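Local structure of delta-1-pyrroline-5-carboxylate dehydrogenase, mitochondrial (Mus musculus, 4E3X) at residues Phe203-Ser208 / Asp271-Ser276; Cys280-Thr285 / Lys292-Gln297. The protein catalyses the NAD-dependent oxidation of L-glutamate gamma-semialdehyde to L-glutamate, the second step of proline breakdown in mitochondria. All coordinates share one frame; numbering follows the deposited sequence. Where two conformers were deposited one is given.

Interaction 1: Phe203-Ser208 / Asp271-Ser276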
# COMPACT_ATOMS: atom_id res chain seq x y z
N PHE B 203 10.90 -7.11 -10.73
CA PHE B 203 10.69 -8.40 -10.07
C PHE B 203 10.45 -8.18 -8.58
O PHE B 203 10.82 -7.14 -8.03
CB PHE B 203 11.90 -9.33 -10.27
CG PHE B 203 13.11 -8.93 -9.47
CD1 PHE B 203 13.97 -7.94 -9.94
CD2 PHE B 203 13.39 -9.51 -8.24
CE1 PHE B 203 15.08 -7.55 -9.21
CE2 PHE B 203 14.50 -9.13 -7.50
CZ PHE B 203 15.35 -8.14 -7.98
N VAL B 204 9.83 -9.18 -7.96
CA VAL B 204 9.56 -9.17 -6.53
C VAL B 204 10.44 -10.21 -5.84
O VAL B 204 10.60 -11.32 -6.35
CB VAL B 204 8.06 -9.51 -6.28
CG1 VAL B 204 7.77 -9.70 -4.79
CG2 VAL B 204 7.17 -8.44 -6.91
N ALA B 205 11.03 -9.84 -4.71
CA ALA B 205 11.78 -10.78 -3.89
C ALA B 205 10.91 -11.28 -2.75
O ALA B 205 10.37 -10.48 -1.99
CB ALA B 205 13.03 -10.10 -3.35
N ALA B 206 10.75 -12.59 -2.65
CA ALA B 206 9.94 -13.20 -1.58
C ALA B 206 10.86 -13.92 -0.60
O ALA B 206 11.68 -14.74 -1.01
CB ALA B 206 8.91 -14.17 -2.15
N ILE B 207 10.73 -13.58 0.68
CA ILE B 207 11.60 -14.11 1.72
C ILE B 207 10.73 -14.70 2.82
O ILE B 207 10.05 -13.96 3.53
CB ILE B 207 12.49 -12.99 2.28
CG1 ILE B 207 13.40 -12.41 1.19
CG2 ILE B 207 13.29 -13.48 3.49
CD1 ILE B 207 14.06 -11.10 1.55
N SER B 208 10.74 -16.02 2.94
CA SER B 208 9.77 -16.72 3.79
C SER B 208 10.40 -17.37 5.03
O SER B 208 11.60 -17.67 5.05
CB SER B 208 9.00 -17.75 2.97
OG SER B 208 9.87 -18.66 2.31
N ASP B 271 21.33 -8.18 -0.32
CA ASP B 271 22.29 -7.30 -1.00
C ASP B 271 22.05 -7.34 -2.51
O ASP B 271 22.05 -6.31 -3.19
CB ASP B 271 23.74 -7.73 -0.76
CG ASP B 271 24.20 -7.55 0.68
OD1 ASP B 271 23.47 -6.96 1.50
OD2 ASP B 271 25.34 -7.99 0.96
N THR B 272 21.88 -8.55 -3.04
CA THR B 272 21.73 -8.71 -4.48
C THR B 272 20.43 -8.10 -4.99
O THR B 272 20.43 -7.31 -5.94
CB THR B 272 21.81 -10.18 -4.89
OG1 THR B 272 23.01 -10.77 -4.38
CG2 THR B 272 21.79 -10.30 -6.41
N VAL B 273 19.30 -8.43 -4.36
CA VAL B 273 18.04 -7.93 -4.88
C VAL B 273 17.91 -6.40 -4.73
O VAL B 273 17.36 -5.74 -5.62
CB VAL B 273 16.79 -8.68 -4.34
CG1 VAL B 273 16.90 -10.18 -4.63
CG2 VAL B 273 16.58 -8.41 -2.86
N THR B 274 18.43 -5.84 -3.64
CA THR B 274 18.35 -4.39 -3.44
C THR B 274 19.37 -3.63 -4.27
O THR B 274 19.33 -2.41 -4.31
CB THR B 274 18.48 -4.00 -1.94
OG1 THR B 274 19.75 -4.42 -1.43
CG2 THR B 274 17.34 -4.61 -1.12
N SER B 275 20.27 -4.35 -4.94
CA SER B 275 21.23 -3.73 -5.85
C SER B 275 20.74 -3.71 -7.29
O SER B 275 21.41 -3.13 -8.15
CB SER B 275 22.57 -4.46 -5.80
OG SER B 275 23.22 -4.24 -4.56
N SER B 276 19.59 -4.33 -7.56
CA SER B 276 19.06 -4.36 -8.92
C SER B 276 18.13 -3.18 -9.20
O SER B 276 17.17 -2.95 -8.46
CB SER B 276 18.26 -5.63 -9.15
OG SER B 276 17.62 -5.58 -10.42
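V273 sets its two methyl groups against F203 and A205, closing helix 266-274 onto strand 203-207 of the parallel sheet in the Rossmann-like NAD-binding domain. CG1 of V273 sits at the rim of the F203 ring, 3.9 Å from CE2, with the two side chains crossing obliquely. The other branch goes to the strand itself: CG2 of V273 lies 4.0 Å from CB of A205. With chi1 at -56°, CG1 stands beside the backbone N and reaches, at 4.1 Å, CB of A205 as well, while CG2 is set between N and the carbonyl carbon. S276 takes the next piece of the ring edge, its OG 3.4 Å from CE1 of F203 and its CB in the ring plane, 3.7 Å from the same carbon. Thus V273 and S276 both meet the phenylalanine at its rim, in the conformer described here, while I106 of helix 99-118 and L279 also pack against it. The S276 hydroxyl has its polar partner elsewhere: OG accepts the backbone N-H of H278, two residues on, as in an ST turn. Behind these first contacts, backbone bonds hold the chain from T272 to S276, one of them from N of S276 to O of V273 at 3.3 Å. S275 reaches back four residues, its OG donating to O of D271 over 2.7 Å, meeting the C=O at 155° and tilted 25° from the carbonyl plane.

Interaction 2: Cys280-Thr285 / Lys292-Gln297. With PRO (proline), chain C.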
# COMPACT_ATOMS: atom_id res chain seq x y z
N CYS B 280 11.06 -4.29 -7.69
CA CYS B 280 9.84 -3.52 -7.48
C CYS B 280 9.10 -3.88 -6.20
O CYS B 280 8.17 -3.18 -5.82
CB CYS B 280 8.91 -3.59 -8.70
SG CYS B 280 8.41 -5.25 -9.16
N GLY B 281 9.53 -4.93 -5.53
CA GLY B 281 8.87 -5.29 -4.30
C GLY B 281 9.65 -6.30 -3.50
O GLY B 281 10.40 -7.10 -4.06
N ILE B 282 9.47 -6.25 -2.19
CA ILE B 282 9.95 -7.28 -1.29
C ILE B 282 8.77 -7.73 -0.47
O ILE B 282 8.08 -6.92 0.15
CB ILE B 282 11.08 -6.76 -0.38
CG1 ILE B 282 12.27 -6.27 -1.22
CG2 ILE B 282 11.53 -7.86 0.56
CD1 ILE B 282 13.38 -5.64 -0.40
N ASN B 283 8.52 -9.04 -0.48
CA ASN B 283 7.45 -9.63 0.31
C ASN B 283 8.11 -10.50 1.36
O ASN B 283 8.62 -11.58 1.06
CB ASN B 283 6.51 -10.45 -0.58
CG ASN B 283 5.11 -10.60 0.01
OD1 ASN B 283 4.79 -9.97 1.02
ND2 ASN B 283 4.27 -11.43 -0.62
N PHE B 284 8.13 -9.99 2.59
CA PHE B 284 8.97 -10.51 3.66
C PHE B 284 8.16 -10.98 4.86
O PHE B 284 7.20 -10.34 5.27
CB PHE B 284 9.93 -9.40 4.10
CG PHE B 284 10.79 -9.77 5.28
CD1 PHE B 284 10.42 -9.45 6.59
CD2 PHE B 284 12.00 -10.44 5.08
CE1 PHE B 284 11.22 -9.79 7.66
CE2 PHE B 284 12.80 -10.78 6.15
CZ PHE B 284 12.41 -10.46 7.44
N THR B 285 8.59 -12.09 5.44
CA THR B 285 8.12 -12.47 6.78
C THR B 285 9.32 -13.01 7.55
O THR B 285 10.02 -13.90 7.07
CB THR B 285 6.95 -13.48 6.73
OG1 THR B 285 5.84 -12.88 6.05
CG2 THR B 285 6.52 -13.88 8.15
N LYS B 292 13.88 -4.11 8.68
CA LYS B 292 14.41 -2.75 8.71
C LYS B 292 15.66 -2.61 7.86
O LYS B 292 15.85 -1.60 7.17
CB LYS B 292 14.72 -2.33 10.15
CG LYS B 292 13.48 -2.11 11.00
CD LYS B 292 13.77 -1.30 12.27
CE LYS B 292 14.97 -1.81 13.01
NZ LYS B 292 15.10 -1.16 14.35
N HIS B 293 16.53 -3.61 7.90
CA HIS B 293 17.76 -3.59 7.12
C HIS B 293 17.44 -3.53 5.62
O HIS B 293 18.01 -2.72 4.89
CB HIS B 293 18.60 -4.82 7.45
CG HIS B 293 19.87 -4.91 6.67
ND1 HIS B 293 20.90 -4.01 6.82
CD2 HIS B 293 20.28 -5.80 5.73
CE1 HIS B 293 21.89 -4.34 6.01
NE2 HIS B 293 21.55 -5.42 5.35
N LEU B 294 16.52 -4.38 5.18
CA LEU B 294 16.10 -4.36 3.77
C LEU B 294 15.51 -3.01 3.38
O LEU B 294 15.78 -2.48 2.30
CB LEU B 294 15.11 -5.48 3.50
CG LEU B 294 15.71 -6.89 3.56
CD1 LEU B 294 14.61 -7.92 3.69
CD2 LEU B 294 16.59 -7.17 2.35
N TRP B 295 14.69 -2.45 4.27
CA TRP B 295 14.09 -1.14 4.04
C TRP B 295 15.18 -0.08 3.85
O TRP B 295 15.09 0.76 2.94
CB TRP B 295 13.19 -0.82 5.23
CG TRP B 295 12.37 0.44 5.17
CD1 TRP B 295 12.83 1.73 5.04
CD2 TRP B 295 10.96 0.53 5.37
NE1 TRP B 295 11.77 2.61 5.11
CE2 TRP B 295 10.62 1.90 5.31
CE3 TRP B 295 9.95 -0.41 5.58
CZ2 TRP B 295 9.30 2.34 5.45
CZ3 TRP B 295 8.65 0.03 5.71
CH2 TRP B 295 8.33 1.40 5.65
N ARG B 296 16.20 -0.12 4.68
CA ARG B 296 17.31 0.83 4.60
C ARG B 296 18.18 0.61 3.35
O ARG B 296 18.69 1.56 2.77
CB ARG B 296 18.14 0.80 5.89
CG ARG B 296 17.42 1.45 7.09
CD ARG B 296 18.23 1.36 8.39
NE ARG B 296 17.89 2.41 9.35
CZ ARG B 296 17.46 2.21 10.60
NH1 ARG B 296 17.30 0.99 11.07
NH2 ARG B 296 17.19 3.25 11.38
N GLN B 297 18.34 -0.65 2.94
CA GLN B 297 19.07 -0.92 1.70
C GLN B 297 18.35 -0.35 0.49
O GLN B 297 18.97 0.21 -0.41
CB GLN B 297 19.30 -2.41 1.52
CG GLN B 297 20.34 -2.95 2.48
CD GLN B 297 20.73 -4.39 2.18
OE1 GLN B 297 19.88 -5.28 2.18
NE2 GLN B 297 22.02 -4.62 1.92
N PRO C . 10.45 1.22 14.43
CA PRO C . 10.23 0.17 15.44
C PRO C . 11.51 -0.59 15.68
O PRO C . 12.50 -0.34 14.99
CB PRO C . 9.20 -0.75 14.76
CG PRO C . 8.59 0.08 13.67
CD PRO C . 9.71 0.94 13.19
OXT PRO C . 11.59 -1.45 16.57
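L294 reaches from helix 288-300 to I282 and F284 on strand 279-285, packing together the first two elements of a beta-alpha-beta unit that strand 310-314 completes. Ahead of it on the helix, K292 faces a different partner: its chain bends at chi3 (-49°), and NZ donates a 2.8 Å hydrogen bond to O of the bound proline. The same NZ forms a salt bridge with D303 of the second subunit, whose L302 O also bonds the proline, so the ligand lies at the dimer interface. A leucine in place of K292 would probably leave the proline carboxylate without this cationic donor and cost D303 of the second subunit one of its ion-pair mates. Two residues on, L294 makes the apolar contact: CB lies 4.3 Å from CD1 of I282, and CD1 lies 3.9 Å from CD2 of F284, the leucine and the phenylalanine crossing at about a right angle. W295 packs on L311 and on P309 of the second subunit. One turn on from H293, the side chain of Q297 lies over that histidine, CG standing 3.9 Å above the ring plane, offset toward its rim.

Overall arrangement
Interactions 1 and 2 share one sheet, their centres 8 Å apart, because strands 203-207 and 279-285 are neighbours in it. A205 O and N283 N, 2.8 Å apart, probably form one of the hydrogen bonds pairing those strands, and I207 CG2 packs 3.7 Å from F284 CD2. The helices meet too: Q297 NE2 lies 2.8 Å from D271 OD1, a probable hydrogen bond linking helix 288-300 to helix 266-274. Toward catalysis, S208 at the end of interaction 1 and G286 just past interaction 2 are NAD(+)-binding residues. The F284 side chain lies about 6 Å from that of the proton acceptor E314 and about 10 Å from another bound proline.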